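Local coordinates for protein type III restriction-modification enzyme EcoP15I Mod subunit (Escherichia coli, PDB 4ZCF) that methylates a single adenine within its 5'-CAGCAG-3' DNA site using S-adenosyl-L-methionine and pairs with the Res subunit for DNA cleavage, at residues 145-148 against 153-156; 447-452 against 492-497. All coordinates share one frame; numbering follows the deposited sequence.

Interaction 1: 145-148 against 153-156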
loop_
_atom_site.group_PDB
_atom_site.type_symbol
_atom_site.label_atom_id
_atom_site.label_comp_id
_atom_site.label_asym_id
_atom_site.label_seq_id
_atom_site.Cartn_x
_atom_site.Cartn_y
_atom_site.Cartn_z
ATOM N N GLN A 145 17.899 9.661 -28.453
ATOM C CA GLN A 145 17.175 10.504 -27.503
ATOM C C GLN A 145 16.777 9.754 -26.215
ATOM O O GLN A 145 17.060 10.244 -25.118
ATOM C CB GLN A 145 15.923 11.108 -28.176
ATOM C CG GLN A 145 16.169 12.406 -28.941
ATOM C CD GLN A 145 15.880 13.644 -28.120
ATOM O OE1 GLN A 145 14.785 13.824 -27.564
ATOM N NE2 GLN A 145 16.839 14.557 -28.074
ATOM N N LEU A 146 16.135 8.575 -26.347
ATOM C CA LEU A 146 15.687 7.760 -25.206
ATOM C C LEU A 146 16.844 7.238 -24.325
ATOM O O LEU A 146 16.767 7.337 -23.097
ATOM C CB LEU A 146 14.734 6.626 -25.664
ATOM C CG LEU A 146 14.219 5.629 -24.600
ATOM C CD1 LEU A 146 13.462 6.330 -23.487
ATOM C CD2 LEU A 146 13.353 4.561 -25.234
ATOM N N SER A 147 17.913 6.715 -24.967
ATOM C CA SER A 147 19.145 6.190 -24.351
ATOM C C SER A 147 19.797 7.211 -23.411
ATOM O O SER A 147 20.263 6.835 -22.338
ATOM C CB SER A 147 20.133 5.788 -25.441
ATOM O OG SER A 147 21.316 5.201 -24.930
ATOM N N GLU A 148 19.799 8.501 -23.818
ATOM C CA GLU A 148 20.348 9.614 -23.049
ATOM C C GLU A 148 19.488 9.939 -21.810
ATOM O O GLU A 148 20.004 9.874 -20.691
ATOM C CB GLU A 148 20.495 10.841 -23.938
ATOM N N ASP A 153 21.637 1.659 -22.183
ATOM C CA ASP A 153 22.295 1.311 -23.451
ATOM C C ASP A 153 21.377 1.504 -24.659
ATOM O O ASP A 153 20.152 1.340 -24.545
ATOM C CB ASP A 153 22.912 -0.110 -23.421
ATOM C CG ASP A 153 21.926 -1.268 -23.343
ATOM O OD1 ASP A 153 21.201 -1.367 -22.323
ATOM O OD2 ASP A 153 21.932 -2.119 -24.264
ATOM N N LEU A 154 21.980 1.889 -25.800
ATOM C CA LEU A 154 21.318 2.164 -27.082
ATOM C C LEU A 154 20.440 0.999 -27.584
ATOM O O LEU A 154 19.373 1.260 -28.141
ATOM C CB LEU A 154 22.369 2.580 -28.128
ATOM C CG LEU A 154 21.932 3.518 -29.259
ATOM C CD1 LEU A 154 21.510 4.893 -28.740
ATOM C CD2 LEU A 154 23.059 3.717 -30.243
ATOM N N ASP A 155 20.868 -0.271 -27.347
ATOM C CA ASP A 155 20.133 -1.492 -27.715
ATOM C C ASP A 155 18.804 -1.600 -26.961
ATOM O O ASP A 155 17.833 -2.084 -27.536
ATOM C CB ASP A 155 20.980 -2.727 -27.454
ATOM N N GLU A 156 18.759 -1.147 -25.683
ATOM C CA GLU A 156 17.541 -1.162 -24.880
ATOM C C GLU A 156 16.572 -0.072 -25.360
ATOM O O GLU A 156 15.381 -0.344 -25.515
ATOM C CB GLU A 156 17.851 -1.045 -23.384
ATOM C CG GLU A 156 16.720 -1.581 -22.518
ATOM C CD GLU A 156 16.952 -1.564 -21.023
ATOM O OE1 GLU A 156 17.887 -2.257 -20.559
ATOM O OE2 GLU A 156 16.199 -0.860 -20.311
#
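Ser-147 lays its CB against the CD1 methyl of Leu-154, 3.7 Å away, where helix 143-150 is followed, after the three residues 151-153, by helix 154-164. This junction of two consecutive helices joined by a short loop, a surface element within the methylase region, illustrates how a short polar side chain can serve both a helix and the loop that leaves it. Ser-147 and Leu-154 have the closest backbones, with their CA atoms 5.3 Å apart, and together their segments bury a modest 126 Å². The leucine reaches across with one branch: its CD2 stays 6.0 Å from Ser-147 CB, while CD1 leans over the serine.

The hydroxyl of Ser-147 is turned anti to its own backbone nitrogen (chi1 -177°), which carries OG toward the start of the following helix. There it donates to the main-chain oxygen of Ile-152, tying the last part of the first helix to the loop. OG also comes within 3.5 Å of Leu-154 N, but the angle is too poor for a hydrogen bond, and it lies 3.7 Å from Asp-153 C, so these two are simple contacts beside the real bond.

Beneath this surface contact, Leu-146 turns a buried side chain to Ala-157, Ile-160 and Leu-161 of helix 154-164 and to Tyr-65 and Leu-68 of helix 63-71. Glu-156 meets the same helix 63-71 through OE2 and Ser-64 OG, a hydrogen bond that joins the helix pair to the preceding part of the chain. Asp-153 occupies the N-cap of the second helix, and the first turn begins with a weak hydrogen bond from Glu-156 N to Asp-153 O, 3.1 Å long.

Interaction 2: 447-452 against 492-497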
loop_
_atom_site.group_PDB
_atom_site.type_symbol
_atom_site.label_atom_id
_atom_site.label_comp_id
_atom_site.label_asym_id
_atom_site.label_seq_id
_atom_site.Cartn_x
_atom_site.Cartn_y
_atom_site.Cartn_z
ATOM N N THR A 447 -18.410 6.666 -11.476
ATOM C CA THR A 447 -17.963 7.106 -10.144
ATOM C C THR A 447 -18.568 8.448 -9.771
ATOM O O THR A 447 -18.991 8.645 -8.645
ATOM C CB THR A 447 -16.414 7.058 -10.039
ATOM O OG1 THR A 447 -15.967 5.788 -10.477
ATOM C CG2 THR A 447 -15.922 7.250 -8.641
ATOM N N ALA A 448 -18.594 9.366 -10.730
ATOM C CA ALA A 448 -19.138 10.709 -10.605
ATOM C C ALA A 448 -20.628 10.612 -10.298
ATOM O O ALA A 448 -21.080 11.219 -9.341
ATOM C CB ALA A 448 -18.890 11.470 -11.897
ATOM N N HIS A 449 -21.354 9.754 -11.040
ATOM C CA HIS A 449 -22.778 9.492 -10.864
ATOM C C HIS A 449 -23.035 8.987 -9.440
ATOM O O HIS A 449 -23.888 9.534 -8.738
ATOM C CB HIS A 449 -23.273 8.495 -11.931
ATOM C CG HIS A 449 -24.767 8.337 -12.006
ATOM N ND1 HIS A 449 -25.376 7.752 -13.114
ATOM C CD2 HIS A 449 -25.731 8.663 -11.107
ATOM C CE1 HIS A 449 -26.670 7.729 -12.847
ATOM N NE2 HIS A 449 -26.935 8.284 -11.660
ATOM N N THR A 450 -22.257 7.989 -9.002
ATOM C CA THR A 450 -22.299 7.402 -7.669
ATOM C C THR A 450 -22.151 8.481 -6.588
ATOM O O THR A 450 -22.806 8.382 -5.561
ATOM C CB THR A 450 -21.225 6.301 -7.588
ATOM O OG1 THR A 450 -21.535 5.254 -8.523
ATOM C CG2 THR A 450 -21.066 5.734 -6.196
ATOM N N VAL A 451 -21.316 9.511 -6.813
ATOM C CA VAL A 451 -21.151 10.629 -5.862
ATOM C C VAL A 451 -22.455 11.466 -5.820
ATOM O O VAL A 451 -22.906 11.815 -4.727
ATOM C CB VAL A 451 -19.855 11.470 -6.090
ATOM C CG1 VAL A 451 -19.824 12.696 -5.195
ATOM C CG2 VAL A 451 -18.598 10.621 -5.856
ATOM N N PHE A 452 -23.099 11.707 -6.997
ATOM C CA PHE A 452 -24.392 12.418 -7.070
ATOM C C PHE A 452 -25.434 11.684 -6.221
ATOM O O PHE A 452 -25.996 12.311 -5.326
ATOM C CB PHE A 452 -24.887 12.616 -8.527
ATOM C CG PHE A 452 -24.112 13.595 -9.398
ATOM C CD1 PHE A 452 -23.648 14.805 -8.880
ATOM C CD2 PHE A 452 -23.901 13.335 -10.751
ATOM C CE1 PHE A 452 -22.991 15.735 -9.694
ATOM C CE2 PHE A 452 -23.218 14.257 -11.558
ATOM C CZ PHE A 452 -22.770 15.451 -11.021
ATOM N N LYS A 492 -19.348 13.687 -20.481
ATOM C CA LYS A 492 -19.849 15.020 -20.088
ATOM C C LYS A 492 -21.383 15.013 -20.038
ATOM O O LYS A 492 -21.951 15.404 -19.017
ATOM C CB LYS A 492 -19.317 16.108 -21.047
ATOM C CG LYS A 492 -19.805 17.538 -20.748
ATOM C CD LYS A 492 -19.409 18.471 -21.907
ATOM C CE LYS A 492 -19.687 19.926 -21.610
ATOM N NZ LYS A 492 -19.242 20.800 -22.724
ATOM N N GLU A 493 -22.029 14.488 -21.102
ATOM C CA GLU A 493 -23.477 14.346 -21.207
ATOM C C GLU A 493 -24.072 13.449 -20.128
ATOM O O GLU A 493 -25.116 13.812 -19.572
ATOM C CB GLU A 493 -23.889 13.860 -22.616
ATOM C CG GLU A 493 -25.391 13.656 -22.837
ATOM C CD GLU A 493 -26.332 14.854 -22.802
ATOM O OE1 GLU A 493 -26.017 15.867 -22.136
ATOM O OE2 GLU A 493 -27.424 14.753 -23.406
ATOM N N ARG A 494 -23.421 12.296 -19.816
ATOM C CA ARG A 494 -23.911 11.359 -18.785
ATOM C C ARG A 494 -23.982 12.018 -17.431
ATOM O O ARG A 494 -24.885 11.709 -16.655
ATOM C CB ARG A 494 -23.038 10.089 -18.679
ATOM C CG ARG A 494 -23.734 8.973 -17.923
ATOM C CD ARG A 494 -23.259 8.687 -16.498
ATOM N NE ARG A 494 -22.578 7.391 -16.535
ATOM C CZ ARG A 494 -22.772 6.372 -15.711
ATOM N NH1 ARG A 494 -23.571 6.497 -14.667
ATOM N NH2 ARG A 494 -22.128 5.233 -15.901
ATOM N N LEU A 495 -22.994 12.877 -17.123
ATOM C CA LEU A 495 -22.906 13.594 -15.853
ATOM C C LEU A 495 -23.934 14.705 -15.807
ATOM O O LEU A 495 -24.523 14.930 -14.763
ATOM C CB LEU A 495 -21.491 14.141 -15.669
ATOM C CG LEU A 495 -20.420 13.233 -15.073
ATOM C CD1 LEU A 495 -20.352 11.916 -15.778
ATOM C CD2 LEU A 495 -19.062 13.898 -15.144
ATOM N N ILE A 496 -24.170 15.388 -16.947
ATOM C CA ILE A 496 -25.204 16.425 -17.092
ATOM C C ILE A 496 -26.572 15.807 -16.757
ATOM O O ILE A 496 -27.287 16.336 -15.900
ATOM C CB ILE A 496 -25.167 17.093 -18.500
ATOM C CG1 ILE A 496 -24.026 18.150 -18.569
ATOM C CG2 ILE A 496 -26.546 17.718 -18.866
ATOM C CD1 ILE A 496 -23.629 18.548 -19.982
ATOM N N ARG A 497 -26.889 14.653 -17.382
ATOM C CA ARG A 497 -28.140 13.920 -17.163
ATOM C C ARG A 497 -28.285 13.401 -15.733
ATOM O O ARG A 497 -29.344 13.559 -15.128
ATOM C CB ARG A 497 -28.317 12.809 -18.209
ATOM C CG ARG A 497 -28.541 13.383 -19.600
ATOM C CD ARG A 497 -28.920 12.315 -20.593
ATOM N NE ARG A 497 -28.791 12.765 -21.979
ATOM C CZ ARG A 497 -29.338 12.159 -23.024
ATOM N NH1 ARG A 497 -30.122 11.108 -22.854
ATOM N NH2 ARG A 497 -29.153 12.633 -24.237
#
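In the Rossmann-like methyltransferase core, helix 446-455 is the crossover between the parallel strands 434-439 and 461-468, and helix 487-500 packs beside it. The short segments run nearly parallel, their axes 9.8 Å apart and 10° from alignment, as expected of neighbouring helices on one face of a beta sheet.

The apolar centre of the contact is Ala-448, whose CB meets the branch point of Leu-495, with CG 3.9 Å away and both methyls only slightly farther. One turn on, Phe-452 brings CE2 to 3.5 Å from the carbonyl oxygen of Leu-495, approached obliquely.

The polar side is carried by His-449 and Arg-494. Arg-494 NH1 donates a weak hydrogen bond to His-449 ND1 (2.7 Å, 127° at the hydrogen), reaching the ring at its edge. Guanidinium and imidazole planes stand almost perpendicular, 89° apart. The arginine chain bends at chi2 and chi3 to bring NH1 there, and its NE bonds to the backbone oxygen of Ser-444, in the glycine-rich loop after strand 434-439, which in related methyltransferases lies at the S-adenosylmethionine site and probably does so here. His-449 also touches Ala-498. Lacking a ring nitrogen, an alanine in place of His-449 is likely to leave Arg-494 NH1 without this partner and freer to turn, with a gap beside Ala-498.

Strand 461-468 lies under both helices: Phe-464 touches Ala-448 and Leu-495 and meets the Phe-452 ring edge-to-face, while helix 420-430 flanks the pair through Ile-427 on Thr-447 and Ile-420 on Arg-494.

How the interactions relate
The two contacts follow one another along the chain, interaction 1 closing long before interaction 2 opens, and they do not touch: their centres are 44 Å apart and their nearest atoms about 32 Å. From strand 117-122 of the central mixed sheet the chain passes the predicted S-adenosylmethionine-binding residues 123-126 and runs out to the surface helix pair of interaction 1. Interaction 2 lies against strand 461-468 of the same sheet. Their nearest atoms lie about 38 Å and 25 Å from the bound nucleic acid, respectively; in this complex neither contact touches the DNA, which is consistent with a part in the architecture of the subunit and not in base reading.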